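PDB 1Q1L: chorismate synthase from Aquifex aeolicus, which catalyses the FMNH2-dependent anti-1,4-elimination of phosphate from 5-enolpyruvylshikimate-3-phosphate, giving chorismate, the branch-point precursor of the aromatic amino acids. Local coordinates for residues 43-52 and 353-364. Sequence-based numbering, arbitrary orientation.
Sequences ELRRRQRGYG and IVAVPAASVVGE
Tyr51 lays one face of its ring over Ala358. Ala358 CB sits 4.0 Å from the centroid of the Tyr51 ring, a CH-pi contact. With CG beside the backbone N (chi1 -66°), the ring turns this face to helix 356-379. Val361 CG1 and CG2 point at the last turn of helix 37-48. Val361 CG1 comes 3.9 Å from Arg47 N, and Val361 CG2 lies near Arg46 O. The helices pack nearly antiparallel: the axes of 43-48 and 356-364 come within 8.4 Å, at 150°. They probably belong to the helical layer of the beta-alpha-beta sandwich of chorismate synthase. Gly50 closes the approach: Gly50 CA is 3.7 Å from Ala358 CA, and a CB would strike that atom. Gly50 O accepts a bent hydrogen bond from Ala358 N (3.2 Å), from above the carbonyl plane.

At the other end Arg46 grips the Glu364 carboxylate end-on. Arg46 NH1 donates to Glu364 OE1 at 2.7 Å and Arg46 NH2 to Glu364 OE2 at 2.8 Å, with the two planes 24° apart. NH1 also bonds Glu43 OE1, in the guanidinium plane. Lys153 bridges both glutamates, and Ser165 bonds Glu364 OE2. A methionine in place of Arg46 would probably leave the neighbouring Glu43 and Glu364 carboxylates with less balancing charge. Arg47, a predicted NADP(+) ligand, runs beside Val362, with Arg47 CD 4.0 Å from Val362 CG2.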
loop_
_atom_site.group_PDB
_atom_site.type_symbol
_atom_site.label_atom_id
_atom_site.label_comp_id
_atom_site.label_asym_id
_atom_site.label_seq_id
_atom_site.Cartn_x
_atom_site.Cartn_y
_atom_site.Cartn_z
ATOM N N GLU A 43 1.286 13.774 -26.129
ATOM C CA GLU A 43 2.440 13.460 -25.291
ATOM C C GLU A 43 3.201 12.259 -25.853
ATOM O O GLU A 43 4.431 12.228 -25.828
ATOM C CB GLU A 43 2.007 13.176 -23.848
ATOM C CG GLU A 43 1.452 14.380 -23.106
ATOM C CD GLU A 43 2.432 15.541 -23.034
ATOM O OE1 GLU A 43 3.643 15.294 -22.860
ATOM O OE2 GLU A 43 1.990 16.706 -23.134
ATOM N N LEU A 44 2.472 11.269 -26.358
ATOM C CA LEU A 44 3.120 10.096 -26.927
ATOM C C LEU A 44 3.983 10.507 -28.121
ATOM O O LEU A 44 5.051 9.939 -28.349
ATOM C CB LEU A 44 2.074 9.062 -27.360
ATOM C CG LEU A 44 1.295 8.428 -26.201
ATOM C CD1 LEU A 44 0.261 7.443 -26.740
ATOM C CD2 LEU A 44 2.270 7.729 -25.255
ATOM N N ARG A 45 3.522 11.506 -28.867
ATOM C CA ARG A 45 4.263 11.987 -30.031
ATOM C C ARG A 45 5.561 12.699 -29.638
ATOM O O ARG A 45 6.576 12.569 -30.320
ATOM C CB ARG A 45 3.387 12.922 -30.876
ATOM C CG ARG A 45 2.287 12.200 -31.645
ATOM C CD ARG A 45 1.756 13.049 -32.798
ATOM N NE ARG A 45 1.114 14.278 -32.342
ATOM C CZ ARG A 45 -0.126 14.351 -31.863
ATOM N NH1 ARG A 45 -0.877 13.260 -31.779
ATOM N NH2 ARG A 45 -0.610 15.517 -31.462
ATOM N N ARG A 46 5.531 13.446 -28.538
ATOM C CA ARG A 46 6.719 14.148 -28.077
ATOM C C ARG A 46 7.796 13.154 -27.658
ATOM O O ARG A 46 8.979 13.368 -27.925
ATOM C CB ARG A 46 6.379 15.070 -26.904
ATOM C CG ARG A 46 5.434 16.213 -27.256
ATOM C CD ARG A 46 5.115 17.052 -26.026
ATOM N NE ARG A 46 6.312 17.683 -25.469
ATOM C CZ ARG A 46 6.635 17.665 -24.179
ATOM N NH1 ARG A 46 5.852 17.041 -23.304
ATOM N NH2 ARG A 46 7.737 18.275 -23.759
ATOM N N ARG A 47 7.394 12.062 -27.011
ATOM C CA ARG A 47 8.359 11.052 -26.580
ATOM C C ARG A 47 8.991 10.366 -27.793
ATOM O O ARG A 47 10.199 10.123 -27.821
ATOM C CB ARG A 47 7.696 9.988 -25.700
ATOM C CG ARG A 47 8.699 9.040 -25.037
ATOM C CD ARG A 47 8.023 7.811 -24.438
ATOM N NE ARG A 47 7.586 6.895 -25.483
ATOM C CZ ARG A 47 8.275 5.836 -25.896
ATOM N NH1 ARG A 47 9.442 5.533 -25.347
ATOM N NH2 ARG A 47 7.803 5.091 -26.882
ATOM N N GLN A 48 8.171 10.047 -28.791
ATOM C CA GLN A 48 8.672 9.390 -29.996
ATOM C C GLN A 48 9.750 10.207 -30.695
ATOM O O GLN A 48 10.777 9.666 -31.096
ATOM C CB GLN A 48 7.535 9.121 -30.980
ATOM C CG GLN A 48 6.601 8.007 -30.568
ATOM C CD GLN A 48 5.620 7.641 -31.664
ATOM O OE1 GLN A 48 4.804 8.464 -32.088
ATOM N NE2 GLN A 48 5.698 6.404 -32.135
ATOM N N ARG A 49 9.512 11.507 -30.844
ATOM C CA ARG A 49 10.468 12.391 -31.504
ATOM C C ARG A 49 11.689 12.656 -30.625
ATOM O O ARG A 49 12.551 13.461 -30.978
ATOM C CB ARG A 49 9.801 13.724 -31.863
ATOM C CG ARG A 49 8.553 13.584 -32.726
ATOM C CD ARG A 49 8.159 14.907 -33.381
ATOM N NE ARG A 49 6.856 15.402 -32.939
ATOM C CZ ARG A 49 6.621 15.942 -31.745
ATOM N NH1 ARG A 49 7.605 16.062 -30.862
ATOM N NH2 ARG A 49 5.402 16.368 -31.434
ATOM N N GLY A 50 11.759 11.969 -29.489
ATOM C CA GLY A 50 12.869 12.159 -28.573
ATOM C C GLY A 50 14.057 11.243 -28.794
ATOM O O GLY A 50 15.104 11.424 -28.170
ATOM N N TYR A 51 13.906 10.252 -29.668
ATOM C CA TYR A 51 15.003 9.328 -29.948
ATOM C C TYR A 51 15.795 9.784 -31.165
ATOM O O TYR A 51 16.839 9.216 -31.485
ATOM C CB TYR A 51 14.479 7.909 -30.186
ATOM C CG TYR A 51 13.848 7.269 -28.972
ATOM C CD1 TYR A 51 12.496 7.450 -28.685
ATOM C CD2 TYR A 51 14.609 6.497 -28.095
ATOM C CE1 TYR A 51 11.917 6.877 -27.556
ATOM C CE2 TYR A 51 14.042 5.920 -26.962
ATOM C CZ TYR A 51 12.696 6.114 -26.699
ATOM O OH TYR A 51 12.131 5.553 -25.577
ATOM N N GLY A 52 15.289 10.814 -31.837
ATOM C CA GLY A 52 15.962 11.332 -33.015
ATOM C C GLY A 52 14.996 11.629 -34.145
ATOM O O GLY A 52 13.903 11.065 -34.206
ATOM N N ILE A 353 20.780 8.201 -32.434
ATOM C CA ILE A 353 19.665 7.694 -31.644
ATOM C C ILE A 353 19.769 8.182 -30.195
ATOM O O ILE A 353 19.521 7.424 -29.256
ATOM C CB ILE A 353 19.640 6.145 -31.653
ATOM C CG1 ILE A 353 19.805 5.631 -33.088
ATOM C CG2 ILE A 353 18.322 5.636 -31.074
ATOM C CD1 ILE A 353 19.899 4.115 -33.199
ATOM N N VAL A 354 20.144 9.448 -30.020
ATOM C CA VAL A 354 20.273 10.033 -28.683
ATOM C C VAL A 354 18.919 9.947 -27.986
ATOM O O VAL A 354 17.895 10.314 -28.563
ATOM C CB VAL A 354 20.709 11.509 -28.755
ATOM C CG1 VAL A 354 20.978 12.040 -27.357
ATOM C CG2 VAL A 354 21.948 11.637 -29.621
ATOM N N ALA A 355 18.913 9.476 -26.743
ATOM C CA ALA A 355 17.660 9.310 -26.015
ATOM C C ALA A 355 17.331 10.338 -24.938
ATOM O O ALA A 355 16.223 10.325 -24.400
ATOM C CB ALA A 355 17.604 7.907 -25.413
ATOM N N VAL A 356 18.263 11.233 -24.621
ATOM C CA VAL A 356 17.991 12.217 -23.578
ATOM C C VAL A 356 16.738 13.063 -23.835
ATOM O O VAL A 356 16.026 13.412 -22.892
ATOM C CB VAL A 356 19.211 13.153 -23.327
ATOM C CG1 VAL A 356 19.340 14.179 -24.434
ATOM C CG2 VAL A 356 19.063 13.841 -21.978
ATOM N N PRO A 357 16.445 13.400 -25.108
ATOM C CA PRO A 357 15.249 14.207 -25.373
ATOM C C PRO A 357 13.983 13.464 -24.965
ATOM O O PRO A 357 13.088 14.033 -24.346
ATOM C CB PRO A 357 15.314 14.439 -26.882
ATOM C CG PRO A 357 16.782 14.387 -27.170
ATOM C CD PRO A 357 17.212 13.200 -26.351
ATOM N N ALA A 358 13.908 12.191 -25.330
ATOM C CA ALA A 358 12.752 11.379 -24.977
ATOM C C ALA A 358 12.684 11.265 -23.458
ATOM O O ALA A 358 11.617 11.413 -22.865
ATOM C CB ALA A 358 12.868 9.995 -25.601
ATOM N N ALA A 359 13.830 11.016 -22.834
ATOM C CA ALA A 359 13.887 10.881 -21.385
ATOM C C ALA A 359 13.234 12.071 -20.711
ATOM O O ALA A 359 12.403 11.908 -19.817
ATOM C CB ALA A 359 15.332 10.742 -20.918
ATOM N N SER A 360 13.601 13.271 -21.148
ATOM C CA SER A 360 13.043 14.480 -20.563
ATOM C C SER A 360 11.518 14.488 -20.642
ATOM O O SER A 360 10.853 14.972 -19.730
ATOM C CB SER A 360 13.611 15.725 -21.254
ATOM O OG SER A 360 13.178 15.809 -22.599
ATOM N N VAL A 361 10.957 13.954 -21.721
ATOM C CA VAL A 361 9.503 13.928 -21.854
ATOM C C VAL A 361 8.892 12.943 -20.853
ATOM O O VAL A 361 7.798 13.168 -20.335
ATOM C CB VAL A 361 9.069 13.537 -23.286
ATOM C CG1 VAL A 361 7.549 13.373 -23.340
ATOM C CG2 VAL A 361 9.522 14.613 -24.278
ATOM N N VAL A 362 9.597 11.848 -20.590
ATOM C CA VAL A 362 9.129 10.857 -19.627
ATOM C C VAL A 362 9.271 11.489 -18.241
ATOM O O VAL A 362 8.474 11.232 -17.333
ATOM C CB VAL A 362 9.978 9.570 -19.698
ATOM C CG1 VAL A 362 9.529 8.581 -18.623
ATOM C CG2 VAL A 362 9.852 8.941 -21.089
ATOM N N GLY A 363 10.289 12.336 -18.090
ATOM C CA GLY A 363 10.505 12.997 -16.812
ATOM C C GLY A 363 9.328 13.886 -16.463
ATOM O O GLY A 363 8.938 13.986 -15.296
ATOM N N GLU A 364 8.760 14.537 -17.473
ATOM C CA GLU A 364 7.619 15.413 -17.270
ATOM C C GLU A 364 6.433 14.569 -16.813
ATOM O O GLU A 364 5.688 14.953 -15.918
ATOM C CB GLU A 364 7.249 16.123 -18.571
ATOM C CG GLU A 364 8.261 17.125 -19.084
ATOM C CD GLU A 364 7.869 17.677 -20.449
ATOM O OE1 GLU A 364 6.673 17.565 -20.812
ATOM O OE2 GLU A 364 8.752 18.224 -21.148
HETATM O O HOH W 1 5.129 14.089 -21.027
#